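Local coordinates for walker-Type ATPase (Pyrococcus abyssi, PDB 2QEN), which is a P-loop NTPase of unknown function that probably binds ATP and is found here with ADP and a magnesium ion, at residues Glu210-Gly215 with Glu229-Leu234; Arg217-Asp222 with Glu248-Gly253; Glu264-Leu269 with Ala345-Ile350. The protein carries 1 engineered substitution. All blocks are in the same frame, centred on the assembly; numbering follows the deposited sequence.

Contact 1 (Glu210-Gly215 with Glu229-Leu234); sequences EFLKRG and EEAVEL. With ADP (adenosine-5'-diphosphate), chain C.
L212 puts a single methyl, CD1, between A231 and V232 of the neighbouring helix, and that methyl makes the whole touch between the two segments; V232 packs on S208 and V209 of helix 205-217 besides. CD1 lies 3.9 Å from A231 CB and equally far from V232 CG2, ordinary van der Waals distances. The leucine is extended, CG anti to its carbonyl carbon (chi1 -73°) and chi2 near 180°, which carries the methyl over to the other helix, although the nearest CA atoms, of L212 and V232, are 8.7 Å apart. L212 and V232 lie alongside each other, pointing opposite ways. All three residues are buried, and F245 of helix 239-252 packs on both L212 and A231. The two helices, 205-217 and 225-235, are consecutive in the chain and belong to the helical part that follows the parallel sheet of the P-loop NTPase fold. One turn holds two different jobs: L212 faces the next helix, while F211 faces the nucleotide. With CG anti to the backbone N (chi1 -175°), the F211 ring reaches the adenine through its rim, CE2 lying 3.5 Å from ADP C2 and 3.7 Å from ADP N1. That rim points onto the face of the base near C2, the two planes steeply inclined, so F211 gives the edge of a roughly edge-to-face contact. F15 packs edge-to-face with F211, and F203 also meets it. An alanine in place of F211 would probably leave the adenine face around C2 without the ring edge that rests on it and deprive the F15 ring of its aromatic partner. Away from this packing the helices present charge to solvent, as with R214, E230 and E233; E229 makes a weak, long ion pair with K205.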
loop_
_atom_site.group_PDB
_atom_site.type_symbol
_atom_site.label_atom_id
_atom_site.label_comp_id
_atom_site.label_asym_id
_atom_site.label_seq_id
_atom_site.Cartn_x
_atom_site.Cartn_y
_atom_site.Cartn_z
ATOM N N GLU A 210 17.501 13.627 7.320
ATOM C CA GLU A 210 17.802 12.833 8.515
ATOM C C GLU A 210 17.795 11.305 8.308
ATOM O O GLU A 210 18.620 10.584 8.903
ATOM C CB GLU A 210 16.852 13.215 9.655
ATOM C CG GLU A 210 17.437 12.967 11.025
ATOM C CD GLU A 210 18.913 13.330 11.096
ATOM O OE1 GLU A 210 19.225 14.548 11.136
ATOM O OE2 GLU A 210 19.747 12.380 11.093
ATOM N N PHE A 211 16.865 10.836 7.475
ATOM C CA PHE A 211 16.775 9.436 7.065
ATOM C C PHE A 211 18.089 8.990 6.423
ATOM O O PHE A 211 18.705 8.029 6.879
ATOM C CB PHE A 211 15.591 9.266 6.092
ATOM C CG PHE A 211 15.312 7.846 5.687
ATOM C CD1 PHE A 211 16.034 7.235 4.646
ATOM C CD2 PHE A 211 14.291 7.125 6.308
ATOM C CE1 PHE A 211 15.773 5.915 4.263
ATOM C CE2 PHE A 211 14.019 5.821 5.928
ATOM C CZ PHE A 211 14.769 5.212 4.893
ATOM N N LEU A 212 18.516 9.706 5.385
ATOM C CA LEU A 212 19.774 9.431 4.697
ATOM C C LEU A 212 20.993 9.539 5.610
ATOM O O LEU A 212 21.880 8.681 5.584
ATOM C CB LEU A 212 19.947 10.368 3.491
ATOM C CG LEU A 212 19.052 10.066 2.281
ATOM C CD1 LEU A 212 19.387 11.011 1.121
ATOM C CD2 LEU A 212 19.160 8.569 1.843
ATOM N N LYS A 213 21.024 10.593 6.418
ATOM C CA LYS A 213 22.076 10.795 7.409
ATOM C C LYS A 213 22.240 9.606 8.348
ATOM O O LYS A 213 23.356 9.140 8.549
ATOM C CB LYS A 213 21.824 12.081 8.198
ATOM C CG LYS A 213 22.279 13.330 7.458
ATOM C CD LYS A 213 22.003 14.627 8.236
ATOM C CE LYS A 213 22.738 14.676 9.568
ATOM N NZ LYS A 213 24.188 14.350 9.402
ATOM N N ARG A 214 21.132 9.119 8.912
ATOM C CA ARG A 214 21.150 7.937 9.782
ATOM C C ARG A 214 21.695 6.705 9.042
ATOM O O ARG A 214 22.567 6.002 9.564
ATOM C CB ARG A 214 19.755 7.652 10.371
ATOM C CG ARG A 214 19.744 6.581 11.443
ATOM C CD ARG A 214 18.356 6.377 12.061
ATOM N NE ARG A 214 18.148 7.143 13.298
ATOM C CZ ARG A 214 17.027 7.110 14.023
ATOM N NH1 ARG A 214 16.006 6.349 13.637
ATOM N NH2 ARG A 214 16.920 7.831 15.138
ATOM N N GLY A 215 21.198 6.468 7.824
ATOM C CA GLY A 215 21.652 5.355 6.987
ATOM C C GLY A 215 23.161 5.271 6.784
ATOM O O GLY A 215 23.735 4.188 6.837
ATOM N N GLU A 229 21.556 16.606 0.207
ATOM C CA GLU A 229 20.580 17.588 -0.286
ATOM C C GLU A 229 20.160 17.305 -1.725
ATOM O O GLU A 229 18.971 17.305 -2.035
ATOM C CB GLU A 229 21.119 19.017 -0.166
ATOM C CG GLU A 229 21.538 19.376 1.241
ATOM C CD GLU A 229 21.414 20.851 1.537
ATOM O OE1 GLU A 229 22.245 21.640 1.015
ATOM O OE2 GLU A 229 20.490 21.208 2.311
ATOM N N GLU A 230 21.140 17.050 -2.596
ATOM C CA GLU A 230 20.862 16.711 -3.995
ATOM C C GLU A 230 20.041 15.410 -4.141
ATOM O O GLU A 230 19.152 15.323 -4.979
ATOM C CB GLU A 230 22.166 16.640 -4.804
ATOM C CG GLU A 230 21.991 16.746 -6.316
ATOM C CD GLU A 230 21.955 18.179 -6.824
ATOM O OE1 GLU A 230 23.009 18.870 -6.838
ATOM O OE2 GLU A 230 20.856 18.614 -7.228
ATOM N N ALA A 231 20.329 14.398 -3.329
ATOM C CA ALA A 231 19.552 13.151 -3.379
ATOM C C ALA A 231 18.077 13.384 -2.992
ATOM O O ALA A 231 17.176 12.823 -3.601
ATOM C CB ALA A 231 20.181 12.092 -2.500
ATOM N N VAL A 232 17.841 14.227 -1.996
ATOM C CA VAL A 232 16.481 14.504 -1.524
ATOM C C VAL A 232 15.686 15.377 -2.520
ATOM O O VAL A 232 14.478 15.214 -2.673
ATOM C CB VAL A 232 16.502 15.119 -0.095
ATOM C CG1 VAL A 232 15.123 15.676 0.298
ATOM C CG2 VAL A 232 16.993 14.083 0.913
ATOM N N GLU A 233 16.365 16.281 -3.205
ATOM C CA GLU A 233 15.753 17.037 -4.298
ATOM C C GLU A 233 15.312 16.139 -5.454
ATOM O O GLU A 233 14.278 16.397 -6.063
ATOM C CB GLU A 233 16.688 18.128 -4.797
ATOM C CG GLU A 233 16.877 19.310 -3.830
ATOM C CD GLU A 233 15.574 19.811 -3.158
ATOM O OE1 GLU A 233 14.913 19.020 -2.426
ATOM O OE2 GLU A 233 15.245 21.012 -3.322
ATOM N N LEU A 234 16.082 15.088 -5.755
ATOM C CA LEU A 234 15.643 14.119 -6.756
ATOM C C LEU A 234 14.643 13.091 -6.222
ATOM O O LEU A 234 13.729 12.684 -6.947
ATOM C CB LEU A 234 16.823 13.388 -7.415
ATOM C CG LEU A 234 17.565 13.983 -8.629
ATOM C CD1 LEU A 234 16.712 14.957 -9.440
ATOM C CD2 LEU A 234 18.857 14.647 -8.227
HETATM P PB ADP C . 4.022 0.583 0.546
HETATM O O1B ADP C . 3.497 1.892 1.084
HETATM O O2B ADP C . 3.461 -0.607 1.294
HETATM O O3B ADP C . 3.947 0.411 -0.949
HETATM P PA ADP C . 6.572 -0.348 1.717
HETATM O O1A ADP C . 6.183 -0.427 3.169
HETATM O O2A ADP C . 6.819 -1.600 0.934
HETATM O O3A ADP C . 5.594 0.656 0.878
HETATM O "O5'" ADP C . 7.905 0.568 1.700
HETATM C "C5'" ADP C . 8.791 0.643 0.580
HETATM C "C4'" ADP C . 10.217 0.385 1.083
HETATM O "O4'" ADP C . 10.755 1.569 1.702
HETATM C "C3'" ADP C . 10.344 -0.688 2.165
HETATM O "O3'" ADP C . 10.611 -1.978 1.630
HETATM C "C2'" ADP C . 11.544 -0.256 2.944
HETATM O "O2'" ADP C . 12.659 -0.492 2.088
HETATM C "C1'" ADP C . 11.449 1.240 2.910
HETATM N N9 ADP C . 10.761 1.922 4.028
HETATM C C8 ADP C . 9.476 2.323 4.018
HETATM N N7 ADP C . 9.161 2.994 5.151
HETATM C C5 ADP C . 10.268 3.029 5.915
HETATM C C6 ADP C . 10.637 3.577 7.237
HETATM N N6 ADP C . 9.733 4.243 7.990
HETATM N N1 ADP C . 11.912 3.394 7.665
HETATM C C2 ADP C . 12.812 2.726 6.936
HETATM N N3 ADP C . 12.558 2.220 5.714
HETATM C C4 ADP C . 11.326 2.330 5.163
#

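Contact 2 (Arg217-Asp222 with Glu248-Gly253); sequences REVNLD and EYLRNG
L250 meets two side chains of the turn that closes helix 205-217 with one methyl: its CD2 is 3.6 Å from V219 CG2 and 3.7 Å from L221 CD2, bridging residues that flank a left-handed backbone position. That position is N220, the C-prime residue of a Schellman motif ending helix 205-217, in which L221 N bonds to the carbonyl of F216 and N220 N to R217 O. The positive phi of N220 (56°) turns the chain, and V219 and L221, before and after it, both direct their side chains toward helix 239-252. F216, from the helix being closed, also packs on L221 and L250, so the hydrophobic side of the cap continues into the helix. V219 and L250 reach toward each other tip to tip, whereas L221 and L250 overlap side by side, antiparallel. L221 has CG anti to the backbone N (chi1 -161°), which sends CD2 inward to L250 and to the Y249 ring, where it approaches CD1 obliquely at 4.3 Å. Y249 is the buried member of the group; its hydroxyl is hydrogen-bonded to E227, and its ring is edge-to-face with that of F216. V219, L221 and L250 remain partly exposed, with M1 of the N-terminus touching V219 and L250. Helix 239-252 ends here too: G253 takes positive phi, its N bonded to Y249 O. In the last turn the amide of N252 folds back on the backbone, ND2 donating at 2.8 Å to a lone pair of E248 O, with the carbonyl oxygen only 6° out of the amide plane.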
loop_
_atom_site.group_PDB
_atom_site.type_symbol
_atom_site.label_atom_id
_atom_site.label_comp_id
_atom_site.label_asym_id
_atom_site.label_seq_id
_atom_site.Cartn_x
_atom_site.Cartn_y
_atom_site.Cartn_z
ATOM N N ARG A 217 25.424 7.010 8.723
ATOM C CA ARG A 217 25.971 6.958 10.076
ATOM C C ARG A 217 26.152 5.517 10.563
ATOM O O ARG A 217 27.190 5.182 11.151
ATOM C CB ARG A 217 25.067 7.739 11.037
ATOM C CG ARG A 217 25.741 8.150 12.330
ATOM C CD ARG A 217 24.849 9.054 13.185
ATOM N NE ARG A 217 24.879 10.455 12.745
ATOM C CZ ARG A 217 23.853 11.103 12.189
ATOM N NH1 ARG A 217 22.680 10.493 11.997
ATOM N NH2 ARG A 217 24.002 12.377 11.839
ATOM N N GLU A 218 25.148 4.673 10.305
ATOM C CA GLU A 218 25.150 3.259 10.715
ATOM C C GLU A 218 26.340 2.453 10.179
ATOM O O GLU A 218 26.699 1.434 10.757
ATOM C CB GLU A 218 23.826 2.566 10.330
ATOM C CG GLU A 218 22.597 3.047 11.107
ATOM C CD GLU A 218 21.285 2.424 10.625
ATOM O OE1 GLU A 218 21.238 1.900 9.487
ATOM O OE2 GLU A 218 20.292 2.461 11.387
ATOM N N VAL A 219 26.941 2.900 9.078
ATOM C CA VAL A 219 28.150 2.254 8.539
ATOM C C VAL A 219 29.385 3.161 8.608
ATOM O O VAL A 219 30.324 3.002 7.818
ATOM C CB VAL A 219 27.951 1.738 7.077
ATOM C CG1 VAL A 219 26.921 0.590 7.033
ATOM C CG2 VAL A 219 27.550 2.874 6.146
ATOM N N ASN A 220 29.368 4.110 9.543
ATOM C CA ASN A 220 30.489 5.036 9.790
ATOM C C ASN A 220 30.933 5.829 8.545
ATOM O O ASN A 220 32.051 6.345 8.470
ATOM C CB ASN A 220 31.665 4.300 10.470
ATOM C CG ASN A 220 32.670 5.253 11.141
ATOM O OD1 ASN A 220 32.542 6.481 11.065
ATOM N ND2 ASN A 220 33.685 4.678 11.805
ATOM N N LEU A 221 30.035 5.925 7.570
ATOM C CA LEU A 221 30.282 6.702 6.363
ATOM C C LEU A 221 29.817 8.144 6.562
ATOM O O LEU A 221 28.732 8.397 7.102
ATOM C CB LEU A 221 29.594 6.056 5.156
ATOM C CG LEU A 221 30.046 6.401 3.729
ATOM C CD1 LEU A 221 31.539 6.191 3.526
ATOM C CD2 LEU A 221 29.265 5.572 2.740
ATOM N N ASP A 222 30.685 9.074 6.170
ATOM C CA ASP A 222 30.387 10.504 6.143
ATOM C C ASP A 222 30.155 10.912 4.688
ATOM O O ASP A 222 31.044 10.783 3.852
ATOM C CB ASP A 222 31.541 11.317 6.757
ATOM C CG ASP A 222 31.557 11.269 8.294
ATOM O OD1 ASP A 222 30.502 11.518 8.928
ATOM O OD2 ASP A 222 32.634 10.994 8.873
ATOM N N GLU A 248 22.693 1.726 -3.040
ATOM C CA GLU A 248 23.548 1.964 -4.227
ATOM C C GLU A 248 24.771 2.817 -3.912
ATOM O O GLU A 248 25.837 2.597 -4.466
ATOM C CB GLU A 248 22.742 2.578 -5.384
ATOM C CG GLU A 248 21.738 1.623 -6.048
ATOM C CD GLU A 248 22.384 0.309 -6.493
ATOM O OE1 GLU A 248 23.588 0.317 -6.820
ATOM O OE2 GLU A 248 21.697 -0.745 -6.505
ATOM N N TYR A 249 24.623 3.762 -2.986
ATOM C CA TYR A 249 25.746 4.582 -2.560
ATOM C C TYR A 249 26.789 3.775 -1.804
ATOM O O TYR A 249 27.975 3.954 -2.048
ATOM C CB TYR A 249 25.287 5.815 -1.747
ATOM C CG TYR A 249 26.325 6.932 -1.708
ATOM C CD1 TYR A 249 27.474 6.823 -0.910
ATOM C CD2 TYR A 249 26.153 8.097 -2.444
ATOM C CE1 TYR A 249 28.441 7.847 -0.870
ATOM C CE2 TYR A 249 27.100 9.127 -2.401
ATOM C CZ TYR A 249 28.241 8.991 -1.609
ATOM O OH TYR A 249 29.183 9.998 -1.575
ATOM N N LEU A 250 26.346 2.882 -0.911
ATOM C CA LEU A 250 27.245 1.992 -0.159
ATOM C C LEU A 250 28.014 1.038 -1.085
ATOM O O LEU A 250 29.168 0.695 -0.833
ATOM C CB LEU A 250 26.444 1.157 0.859
ATOM C CG LEU A 250 25.819 1.861 2.074
ATOM C CD1 LEU A 250 25.404 0.837 3.132
ATOM C CD2 LEU A 250 26.758 2.875 2.680
ATOM N N ARG A 251 27.353 0.613 -2.153
ATOM C CA ARG A 251 27.940 -0.287 -3.119
ATOM C C ARG A 251 28.868 0.416 -4.136
ATOM O O ARG A 251 29.784 -0.199 -4.651
ATOM C CB ARG A 251 26.810 -1.041 -3.822
ATOM C CG ARG A 251 26.162 -2.065 -2.898
ATOM C CD ARG A 251 24.926 -2.686 -3.496
ATOM N NE ARG A 251 24.514 -3.804 -2.659
ATOM C CZ ARG A 251 23.558 -4.674 -2.962
ATOM N NH1 ARG A 251 22.885 -4.564 -4.089
ATOM N NH2 ARG A 251 23.290 -5.663 -2.126
ATOM N N ASN A 252 28.612 1.700 -4.404
ATOM C CA ASN A 252 29.268 2.414 -5.498
ATOM C C ASN A 252 30.154 3.586 -5.092
ATOM O O ASN A 252 31.045 3.958 -5.850
ATOM C CB ASN A 252 28.216 2.880 -6.509
ATOM C CG ASN A 252 27.610 1.728 -7.258
ATOM O OD1 ASN A 252 28.203 1.236 -8.210
ATOM N ND2 ASN A 252 26.439 1.251 -6.801
ATOM N N GLY A 253 29.876 4.187 -3.927
ATOM C CA GLY A 253 30.782 5.177 -3.311
ATOM C C GLY A 253 30.790 6.551 -3.956
ATOM O O GLY A 253 31.676 7.367 -3.685
#

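Contact 3 (Glu264-Leu269 with Ala345-Ile350)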
loop_
_atom_site.group_PDB
_atom_site.type_symbol
_atom_site.label_atom_id
_atom_site.label_comp_id
_atom_site.label_asym_id
_atom_site.label_seq_id
_atom_site.Cartn_x
_atom_site.Cartn_y
_atom_site.Cartn_z
ATOM N N GLU A 264 17.905 3.634 -12.642
ATOM C CA GLU A 264 17.819 2.347 -13.349
ATOM C C GLU A 264 16.852 1.372 -12.679
ATOM O O GLU A 264 15.973 0.821 -13.333
ATOM C CB GLU A 264 19.197 1.672 -13.415
ATOM C CG GLU A 264 20.196 2.302 -14.367
ATOM C CD GLU A 264 21.574 1.642 -14.297
ATOM O OE1 GLU A 264 21.749 0.694 -13.476
ATOM O OE2 GLU A 264 22.474 2.062 -15.069
ATOM N N VAL A 265 17.062 1.128 -11.384
ATOM C CA VAL A 265 16.165 0.287 -10.582
ATOM C C VAL A 265 14.722 0.824 -10.612
ATOM O O VAL A 265 13.798 0.069 -10.869
ATOM C CB VAL A 265 16.694 0.073 -9.129
ATOM C CG1 VAL A 265 15.638 -0.579 -8.223
ATOM C CG2 VAL A 265 17.960 -0.814 -9.147
ATOM N N ALA A 266 14.541 2.121 -10.363
ATOM C CA ALA A 266 13.215 2.744 -10.439
ATOM C C ALA A 266 12.590 2.568 -11.826
ATOM O O ALA A 266 11.448 2.113 -11.938
ATOM C CB ALA A 266 13.295 4.206 -10.066
ATOM N N LYS A 267 13.345 2.897 -12.878
ATOM C CA LYS A 267 12.865 2.728 -14.250
ATOM C C LYS A 267 12.338 1.313 -14.517
ATOM O O LYS A 267 11.270 1.155 -15.112
ATOM C CB LYS A 267 13.939 3.105 -15.273
ATOM C CG LYS A 267 13.410 3.188 -16.698
ATOM C CD LYS A 267 14.459 3.666 -17.705
ATOM C CE LYS A 267 15.295 2.509 -18.293
ATOM N NZ LYS A 267 16.133 2.921 -19.475
ATOM N N GLY A 268 13.070 0.301 -14.051
ATOM C CA GLY A 268 12.689 -1.099 -14.256
ATOM C C GLY A 268 11.330 -1.427 -13.669
ATOM O O GLY A 268 10.444 -1.927 -14.361
ATOM N N LEU A 269 11.161 -1.117 -12.392
ATOM C CA LEU A 269 9.917 -1.389 -11.667
ATOM C C LEU A 269 8.728 -0.607 -12.243
ATOM O O LEU A 269 7.661 -1.181 -12.533
ATOM C CB LEU A 269 10.103 -1.081 -10.173
ATOM C CG LEU A 269 11.199 -1.834 -9.403
ATOM C CD1 LEU A 269 11.425 -1.202 -8.030
ATOM C CD2 LEU A 269 10.871 -3.313 -9.233
ATOM N N ALA A 345 7.703 10.575 -12.257
ATOM C CA ALA A 345 7.857 11.678 -13.200
ATOM C C ALA A 345 9.239 11.693 -13.901
ATOM O O ALA A 345 9.320 11.846 -15.127
ATOM C CB ALA A 345 7.564 13.018 -12.506
ATOM N N THR A 346 10.314 11.528 -13.123
ATOM C CA THR A 346 11.680 11.432 -13.662
ATOM C C THR A 346 11.813 10.303 -14.692
ATOM O O THR A 346 12.369 10.507 -15.766
ATOM C CB THR A 346 12.721 11.277 -12.527
ATOM O OG1 THR A 346 12.671 12.440 -11.689
ATOM C CG2 THR A 346 14.153 11.122 -13.072
ATOM N N VAL A 347 11.269 9.132 -14.363
ATOM C CA VAL A 347 11.259 7.954 -15.248
ATOM C C VAL A 347 10.435 8.172 -16.530
ATOM O O VAL A 347 10.865 7.785 -17.613
ATOM C CB VAL A 347 10.774 6.670 -14.476
ATOM C CG1 VAL A 347 10.465 5.508 -15.432
ATOM C CG2 VAL A 347 11.798 6.243 -13.432
ATOM N N LEU A 348 9.266 8.798 -16.410
ATOM C CA LEU A 348 8.439 9.135 -17.596
ATOM C C LEU A 348 9.062 10.167 -18.559
ATOM O O LEU A 348 8.753 10.159 -19.737
ATOM C CB LEU A 348 7.026 9.580 -17.197
ATOM C CG LEU A 348 6.081 8.564 -16.544
ATOM C CD1 LEU A 348 5.101 9.302 -15.654
ATOM C CD2 LEU A 348 5.343 7.704 -17.579
ATOM N N ARG A 349 9.923 11.047 -18.049
ATOM C CA ARG A 349 10.659 11.997 -18.894
ATOM C C ARG A 349 11.859 11.317 -19.546
ATOM O O ARG A 349 12.533 11.908 -20.387
ATOM C CB ARG A 349 11.128 13.211 -18.089
ATOM C CG ARG A 349 10.027 14.178 -17.722
ATOM C CD ARG A 349 10.609 15.452 -17.154
ATOM N NE ARG A 349 11.167 15.279 -15.812
ATOM C CZ ARG A 349 10.475 15.377 -14.679
ATOM N NH1 ARG A 349 9.168 15.642 -14.700
ATOM N NH2 ARG A 349 11.100 15.205 -13.520
ATOM N N ILE A 350 12.088 10.071 -19.122
ATOM C CA ILE A 350 13.103 9.119 -19.605
ATOM C C ILE A 350 14.365 9.103 -18.725
ATOM O O ILE A 350 15.223 9.985 -18.804
ATOM C CB ILE A 350 13.391 9.210 -21.129
ATOM C CG1 ILE A 350 12.136 8.827 -21.927
ATOM C CG2 ILE A 350 14.551 8.279 -21.530
ATOM C CD1 ILE A 350 12.162 9.290 -23.409
ATOM O OXT ILE A 350 14.535 8.195 -17.893
#
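This is close helix-to-helix packing between the long helix 255-280 and the C-terminal helix 342-348, bringing the end of the chain, which follows the antiparallel pair of strands 330-333 and 336-339, onto the long helix that comes after helix 239-252. V347 is its centre. The CA atoms of K267 and V347 are 5.6 Å apart, near enough for the valine to lie against backbone as much as against side chains. Its CG2 sits 3.7 Å from K267 N and 4.1 Å from A266 C, and 4.2 Å from the A266 methyl CB. CG1 lies on the K267 side, 3.9 Å from CA and 4.0 Å from CG. With CG1 anti to its backbone N (chi1 168°), V347 straddles the start of the lysine, one methyl against the side-chain base and the other against the peptide. The K267 chain crosses the valine obliquely, then bends at chi3 (88°), and its ammonium end leads away from the terminal helix. I270, one turn on from A266, touches V347, and W241 of helix 239-252 packs on A266. The interface between these segments is therefore made of van der Waals contacts alone, a lysine contributing only the hydrocarbon root of its side chain while its charge lies away from the terminal helix.

How the contacts relate
Contacts 1 and 2 are neighbours, their centres 12 Å apart and their segments alternating along the chain: helix 205-217 carries the first segment of contact 1 and runs into the turn of contact 2. They touch where E210 OE2 lies 3.6 Å from R217 NH1, a weak, long ion pair. Helix 239-252 ties all three together, giving F245 to contact 1, L250 to contact 2 and W241 to contact 3. Contact 3 is centred 19 Å from contact 1 and 23 Å from contact 2. Contact 1 alone reaches the ADP. The side chain of L250 is about 13 Å from the bound ADP. The side chain of A266 is about 12 Å from the bound ADP.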